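Local coordinates for chitin-binding domain 3 protein (Micromonospora aurantiaca ATCC 27029, PDB 5OPF) that probably cleaves cellulose or chitin chains oxidatively at a copper centre, as a bacterial lytic polysaccharide monooxygenase, at residues A[106-111]-A[181-186]; A[15-20]-A[32-37]. All blocks are in the same frame, centred on the assembly; numbering follows the deposited sequence. Where two conformers were deposited one is given.

Contact 1: residues A[106-111]-A[181-186]. With CU (copper (II) ion), chain B.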
loop_
_atom_site.group_PDB
_atom_site.type_symbol
_atom_site.label_atom_id
_atom_site.label_comp_id
_atom_site.label_asym_id
_atom_site.label_seq_id
_atom_site.Cartn_x
_atom_site.Cartn_y
_atom_site.Cartn_z
ATOM N N ALA A 106 8.340 -9.289 10.804
ATOM C CA ALA A 106 9.397 -9.004 11.761
ATOM C C ALA A 106 8.916 -8.730 13.178
ATOM O O ALA A 106 9.760 -8.560 14.068
ATOM C CB ALA A 106 10.217 -7.804 11.278
ATOM N N SER A 107 7.607 -8.666 13.421
ATOM C CA SER A 107 7.063 -8.438 14.761
ATOM C C SER A 107 7.575 -7.136 15.385
ATOM O O SER A 107 7.993 -7.098 16.545
ATOM C CB SER A 107 7.320 -9.642 15.670
ATOM O OG SER A 107 6.683 -10.798 15.134
ATOM N N HIS A 108 7.534 -6.053 14.606
ATOM C CA HIS A 108 7.985 -4.748 15.084
ATOM C C HIS A 108 6.985 -4.043 15.992
ATOM O O HIS A 108 7.380 -3.112 16.708
ATOM C CB HIS A 108 8.191 -3.786 13.911
ATOM C CG HIS A 108 9.258 -4.175 12.925
ATOM N ND1 HIS A 108 10.510 -4.612 13.290
ATOM C CD2 HIS A 108 9.276 -4.077 11.571
ATOM C CE1 HIS A 108 11.242 -4.793 12.203
ATOM N NE2 HIS A 108 10.520 -4.477 11.147
ATOM N N GLY A 109 5.707 -4.416 15.965
ATOM C CA GLY A 109 4.675 -3.595 16.573
ATOM C C GLY A 109 4.363 -2.349 15.765
ATOM O O GLY A 109 5.030 -2.028 14.769
ATOM N N ALA A 110 3.336 -1.626 16.188
ATOM C CA ALA A 110 2.982 -0.350 15.584
ATOM C C ALA A 110 2.795 0.727 16.644
ATOM O O ALA A 110 2.141 0.504 17.670
ATOM C CB ALA A 110 1.669 -0.450 14.787
ATOM N N ASP A 111 3.322 1.920 16.363
ATOM C CA ASP A 111 2.907 3.105 17.107
ATOM C C ASP A 111 1.502 3.508 16.681
ATOM O O ASP A 111 0.705 3.996 17.500
ATOM C CB ASP A 111 3.876 4.272 16.861
ATOM C CG ASP A 111 5.255 4.062 17.456
ATOM O OD1 ASP A 111 5.523 3.045 18.131
ATOM O OD2 ASP A 111 6.084 4.982 17.284
ATOM N N LEU A 181 11.834 1.501 15.773
ATOM C CA LEU A 181 12.685 2.461 15.092
ATOM C C LEU A 181 11.738 3.501 14.525
ATOM O O LEU A 181 10.563 3.205 14.308
ATOM C CB LEU A 181 13.422 1.741 13.954
ATOM C CG LEU A 181 14.577 2.416 13.230
ATOM C CD1 LEU A 181 15.758 2.605 14.170
ATOM C CD2 LEU A 181 14.992 1.582 12.032
ATOM N N ASP A 182 12.240 4.718 14.269
ATOM C CA ASP A 182 11.440 5.663 13.476
ATOM C C ASP A 182 11.510 5.219 12.022
ATOM O O ASP A 182 12.378 5.643 11.257
ATOM C CB ASP A 182 11.894 7.108 13.637
ATOM C CG ASP A 182 11.049 8.078 12.818
ATOM O OD1 ASP A 182 10.018 7.653 12.248
ATOM O OD2 ASP A 182 11.413 9.275 12.760
ATOM N N GLN A 183 10.605 4.314 11.664
ATOM C CA GLN A 183 10.545 3.683 10.356
ATOM C C GLN A 183 9.076 3.594 9.985
ATOM O O GLN A 183 8.272 3.089 10.778
ATOM C CB GLN A 183 11.156 2.284 10.431
ATOM C CG GLN A 183 11.261 1.560 9.104
ATOM C CD GLN A 183 11.703 0.118 9.280
ATOM O OE1 GLN A 183 10.945 -0.709 9.765
ATOM N NE2 GLN A 183 12.939 -0.181 8.913
ATOM N N SER A 184 8.735 4.119 8.817
ATOM C CA SER A 184 7.350 4.242 8.393
ATOM C C SER A 184 7.172 3.678 6.991
ATOM O O SER A 184 8.014 3.879 6.112
ATOM C CB SER A 184 6.932 5.718 8.459
ATOM O OG SER A 184 7.907 6.572 7.882
ATOM N N TYR A 185 6.048 2.988 6.787
ATOM C CA TYR A 185 5.750 2.288 5.547
ATOM C C TYR A 185 4.503 2.884 4.902
ATOM O O TYR A 185 3.557 3.276 5.595
ATOM C CB TYR A 185 5.486 0.800 5.810
ATOM C CG TYR A 185 6.642 0.012 6.385
ATOM C CD1 TYR A 185 7.103 0.240 7.678
ATOM C CD2 TYR A 185 7.252 -1.013 5.654
ATOM C CE1 TYR A 185 8.138 -0.517 8.219
ATOM C CE2 TYR A 185 8.287 -1.765 6.184
ATOM C CZ TYR A 185 8.736 -1.510 7.461
ATOM O OH TYR A 185 9.768 -2.268 7.983
ATOM N N TYR A 186 4.486 2.897 3.564
ATOM C CA TYR A 186 3.500 3.646 2.787
ATOM C C TYR A 186 2.927 2.733 1.710
ATOM O O TYR A 186 3.609 2.429 0.725
ATOM C CB TYR A 186 4.162 4.879 2.162
ATOM C CG TYR A 186 4.746 5.769 3.231
ATOM C CD1 TYR A 186 3.949 6.686 3.902
ATOM C CD2 TYR A 186 6.080 5.672 3.595
ATOM C CE1 TYR A 186 4.469 7.474 4.930
ATOM C CE2 TYR A 186 6.612 6.455 4.605
ATOM C CZ TYR A 186 5.807 7.356 5.276
ATOM O OH TYR A 186 6.363 8.131 6.274
HETATM CU CU CU B . 11.165 -4.577 9.269
#

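Contact 2: residues A[15-20]-A[32-37]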
loop_
_atom_site.group_PDB
_atom_site.type_symbol
_atom_site.label_atom_id
_atom_site.label_comp_id
_atom_site.label_asym_id
_atom_site.label_seq_id
_atom_site.Cartn_x
_atom_site.Cartn_y
_atom_site.Cartn_z
ATOM N N TRP A 15 3.607 -8.820 -7.011
ATOM C CA TRP A 15 4.444 -9.945 -6.600
ATOM C C TRP A 15 3.635 -11.230 -6.503
ATOM O O TRP A 15 4.038 -12.278 -7.023
ATOM C CB TRP A 15 5.113 -9.628 -5.258
ATOM C CG TRP A 15 5.878 -10.793 -4.704
ATOM C CD1 TRP A 15 7.116 -11.216 -5.079
ATOM C CD2 TRP A 15 5.444 -11.676 -3.674
ATOM N NE1 TRP A 15 7.483 -12.321 -4.345
ATOM C CE2 TRP A 15 6.469 -12.625 -3.476
ATOM C CE3 TRP A 15 4.286 -11.758 -2.901
ATOM C CZ2 TRP A 15 6.372 -13.642 -2.526
ATOM C CZ3 TRP A 15 4.182 -12.771 -1.963
ATOM C CH2 TRP A 15 5.220 -13.704 -1.788
ATOM N N GLN A 16 2.486 -11.176 -5.835
ATOM C CA GLN A 16 1.676 -12.371 -5.659
ATOM C C GLN A 16 1.206 -12.912 -7.003
ATOM O O GLN A 16 1.265 -14.122 -7.261
ATOM C CB GLN A 16 0.477 -11.997 -4.789
ATOM C CG GLN A 16 -0.279 -13.110 -4.117
ATOM C CD GLN A 16 -1.239 -12.547 -3.067
ATOM O OE1 GLN A 16 -1.786 -11.450 -3.228
ATOM N NE2 GLN A 16 -1.417 -13.277 -1.981
ATOM N N ARG A 17 0.717 -12.027 -7.877
ATOM C CA ARG A 17 0.079 -12.508 -9.095
ATOM C C ARG A 17 1.070 -12.863 -10.193
ATOM O O ARG A 17 0.784 -13.754 -10.994
ATOM C CB ARG A 17 -0.953 -11.502 -9.595
ATOM C CG ARG A 17 -2.159 -11.431 -8.664
ATOM C CD ARG A 17 -3.248 -10.430 -9.068
ATOM N NE ARG A 17 -2.746 -9.060 -9.095
ATOM C CZ ARG A 17 -2.398 -8.397 -10.195
ATOM N NH1 ARG A 17 -2.541 -8.935 -11.395
ATOM N NH2 ARG A 17 -1.929 -7.171 -10.096
ATOM N N TRP A 18 2.223 -12.202 -10.252
ATOM C CA TRP A 18 3.179 -12.407 -11.335
ATOM C C TRP A 18 4.550 -12.899 -10.895
ATOM O O TRP A 18 5.374 -13.204 -11.765
ATOM C CB TRP A 18 3.371 -11.115 -12.152
ATOM C CG TRP A 18 2.145 -10.641 -12.849
ATOM C CD1 TRP A 18 1.300 -9.662 -12.429
ATOM C CD2 TRP A 18 1.611 -11.126 -14.091
ATOM N NE1 TRP A 18 0.280 -9.493 -13.333
ATOM C CE2 TRP A 18 0.443 -10.385 -14.360
ATOM C CE3 TRP A 18 2.014 -12.104 -15.004
ATOM C CZ2 TRP A 18 -0.327 -10.595 -15.502
ATOM C CZ3 TRP A 18 1.250 -12.309 -16.136
ATOM C CH2 TRP A 18 0.094 -11.558 -16.374
ATOM N N GLY A 19 4.836 -12.995 -9.594
ATOM C CA GLY A 19 6.179 -13.372 -9.181
ATOM C C GLY A 19 6.627 -14.701 -9.761
ATOM O O GLY A 19 7.795 -14.863 -10.133
ATOM N N GLY A 20 5.713 -15.672 -9.844
ATOM C CA GLY A 20 6.038 -16.970 -10.409
ATOM C C GLY A 20 6.244 -16.963 -11.910
ATOM O O GLY A 20 6.826 -17.916 -12.448
ATOM N N PRO A 32 -0.807 -4.035 -17.684
ATOM C CA PRO A 32 0.226 -3.059 -18.072
ATOM C C PRO A 32 0.894 -2.370 -16.898
ATOM O O PRO A 32 2.080 -2.028 -16.987
ATOM C CB PRO A 32 -0.543 -2.069 -18.960
ATOM C CG PRO A 32 -1.669 -2.882 -19.525
ATOM C CD PRO A 32 -2.059 -3.841 -18.443
ATOM N N MET A 33 0.171 -2.141 -15.801
ATOM C CA MET A 33 0.795 -1.477 -14.662
ATOM C C MET A 33 1.815 -2.377 -13.974
ATOM O O MET A 33 2.894 -1.909 -13.598
ATOM C CB MET A 33 -0.244 -0.960 -13.672
ATOM C CG MET A 33 -1.076 0.213 -14.171
ATOM S SD MET A 33 -0.104 1.696 -14.621
ATOM C CE MET A 33 0.075 1.450 -16.393
ATOM N N CYS A 34 1.508 -3.662 -13.781
ATOM C CA CYS A 34 2.548 -4.545 -13.248
ATOM C C CYS A 34 3.699 -4.719 -14.241
ATOM O O CYS A 34 4.862 -4.822 -13.830
ATOM C CB CYS A 34 2.011 -5.901 -12.785
ATOM S SG CYS A 34 1.003 -5.846 -11.288
ATOM N N TRP A 35 3.409 -4.745 -15.543
ATOM C CA TRP A 35 4.481 -4.872 -16.527
ATOM C C TRP A 35 5.462 -3.707 -16.436
ATOM O O TRP A 35 6.680 -3.916 -16.374
ATOM C CB TRP A 35 3.905 -4.998 -17.937
ATOM C CG TRP A 35 4.940 -5.187 -19.032
ATOM C CD1 TRP A 35 5.243 -4.298 -20.019
ATOM C CD2 TRP A 35 5.770 -6.344 -19.271
ATOM N NE1 TRP A 35 6.208 -4.820 -20.852
ATOM C CE2 TRP A 35 6.555 -6.068 -20.408
ATOM C CE3 TRP A 35 5.942 -7.573 -18.617
ATOM C CZ2 TRP A 35 7.487 -6.983 -20.918
ATOM C CZ3 TRP A 35 6.867 -8.485 -19.129
ATOM C CH2 TRP A 35 7.628 -8.177 -20.263
ATOM N N GLN A 36 4.961 -2.463 -16.426
ATOM C CA GLN A 36 5.893 -1.340 -16.360
ATOM C C GLN A 36 6.663 -1.342 -15.044
ATOM O O GLN A 36 7.830 -0.929 -15.001
ATOM C CB GLN A 36 5.195 0.001 -16.629
ATOM C CG GLN A 36 4.061 0.397 -15.685
ATOM C CD GLN A 36 4.494 1.180 -14.452
ATOM O OE1 GLN A 36 5.268 2.141 -14.547
ATOM N NE2 GLN A 36 3.967 0.799 -13.299
ATOM N N ALA A 37 6.050 -1.833 -13.972
ATOM C CA ALA A 37 6.753 -1.919 -12.698
ATOM C C ALA A 37 7.854 -2.975 -12.747
ATOM O O ALA A 37 8.999 -2.705 -12.377
ATOM C CB ALA A 37 5.768 -2.206 -11.558
#

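Contact 1: residues A[106-111]-A[181-186]
His108 and Tyr185 meet at the copper ion. The His108 side chain leaves CB with CG anti to the carbonyl carbon (chi1 -63°), and this carries the ring toward the metal. CG and ND1 stand back, each 4.1 Å from the copper. CE1 and CD2, on either side of NE2, are 2.9 and 3.0 Å from the copper, and CD2 also comes to 4.0 Å from Tyr185 OH. NE2, at the tip, binds the copper at 2.0 Å. Ala106 CB sits over one face of the imidazole, near its margin, 3.2 Å from the ring plane. His180 also stacks on this ring, and Asp104 OD2 accepts a hydrogen bond from His108 N.

The N-terminal amino group of His1 binds the same copper, and a third ligand atom, as in the family probably the His1 ring nitrogen, completes the histidine brace at one edge of the beta-sandwich core. The Tyr185 side chain crosses that of His108 at about a right angle. Its OH lies 3.0 Å from the copper, too long for an ordinary ligand bond. This is consistent with the axial position that a tyrosine or phenylalanine fills in this family.

Gln183, with CG anti to the backbone N (chi1 -175°), holds that hydroxyl. Tyr185 OH donates to Gln183 OE1 at 2.6 Å, from well above the carbonyl plane. Gln183 NE2 is hydrogen-bonded to Glu54 OE2. A leucine in place of Gln183 would probably leave the Tyr185 hydroxyl without this acceptor and Glu54 without this amide donor. Tyr185 OH is also hydrogen-bonded to His1 N.

Contact 2: residues A[15-20]-A[32-37]
The sulfur of Cys34, already in a disulfide, lies against the guanidinium of Arg17, with SG 3.4 Å from NH2. The sulfur meets the guanidinium obliquely. Cys34 SG is bonded to Cys14 SG, so the covalent link between the two helices also forms part of the contact surface.

The arginine chain bends at chi3 (-61°), which folds the guanidinium back toward the sulfur. Its strongest partners are elsewhere. NH1 forms a salt bridge with Asp31 OD2, and NE is hydrogen-bonded to Ser13 OG. The group is therefore gripped at more than one nitrogen and its rotation is limited.

Trp18 is the second residue of helix 10-18 to meet Cys34. Its CD1 touches Cys34 CB at 3.8 Å, an apolar contact, and the sulfur is 4.0 Å from the same CD1. Cys34 SG stands 4.9 Å from the centroid of the five-membered ring, 68° off the ring normal, an oblique sulfur-aromatic contact. Trp18 NE1 donates to Asp31 OD2, the same carboxylate oxygen that Arg17 uses, while Asp31 OD1 is hydrogen-bonded to Cys34 N. One aspartate thus ties Arg17 and Trp18 to the start of helix 32-40.

The contact joins the C-terminal part of helix 10-18 to the first turn of helix 32-40. Helix 27-30 packs on Trp18 through Met27 and Gln30, and helix 43-46 touches Trp15 and Ala37 through Met45.

In the fold
The chain starts at His1, a copper ligand, and runs through strand 2-6 into helix 10-18. Contact 2 then closes a short loop that contains helix 27-30 and joins helix 10-18 to helix 32-40. The chain goes on through strand 52-54 and strand 97-104. Contact 1 opens only afterwards and closes a long loop, rich in strand and without helix, between the start of strand 110-118 and that of strand 183-192. The two contacts follow in series and neither crosses the other. The centres of contacts 1 and 2 are about 26 Å apart, on opposite sides of the centre of the chain. The copper brings His1 back to contact 1, and the Cys70-Cys188 disulfide fastens the last strand.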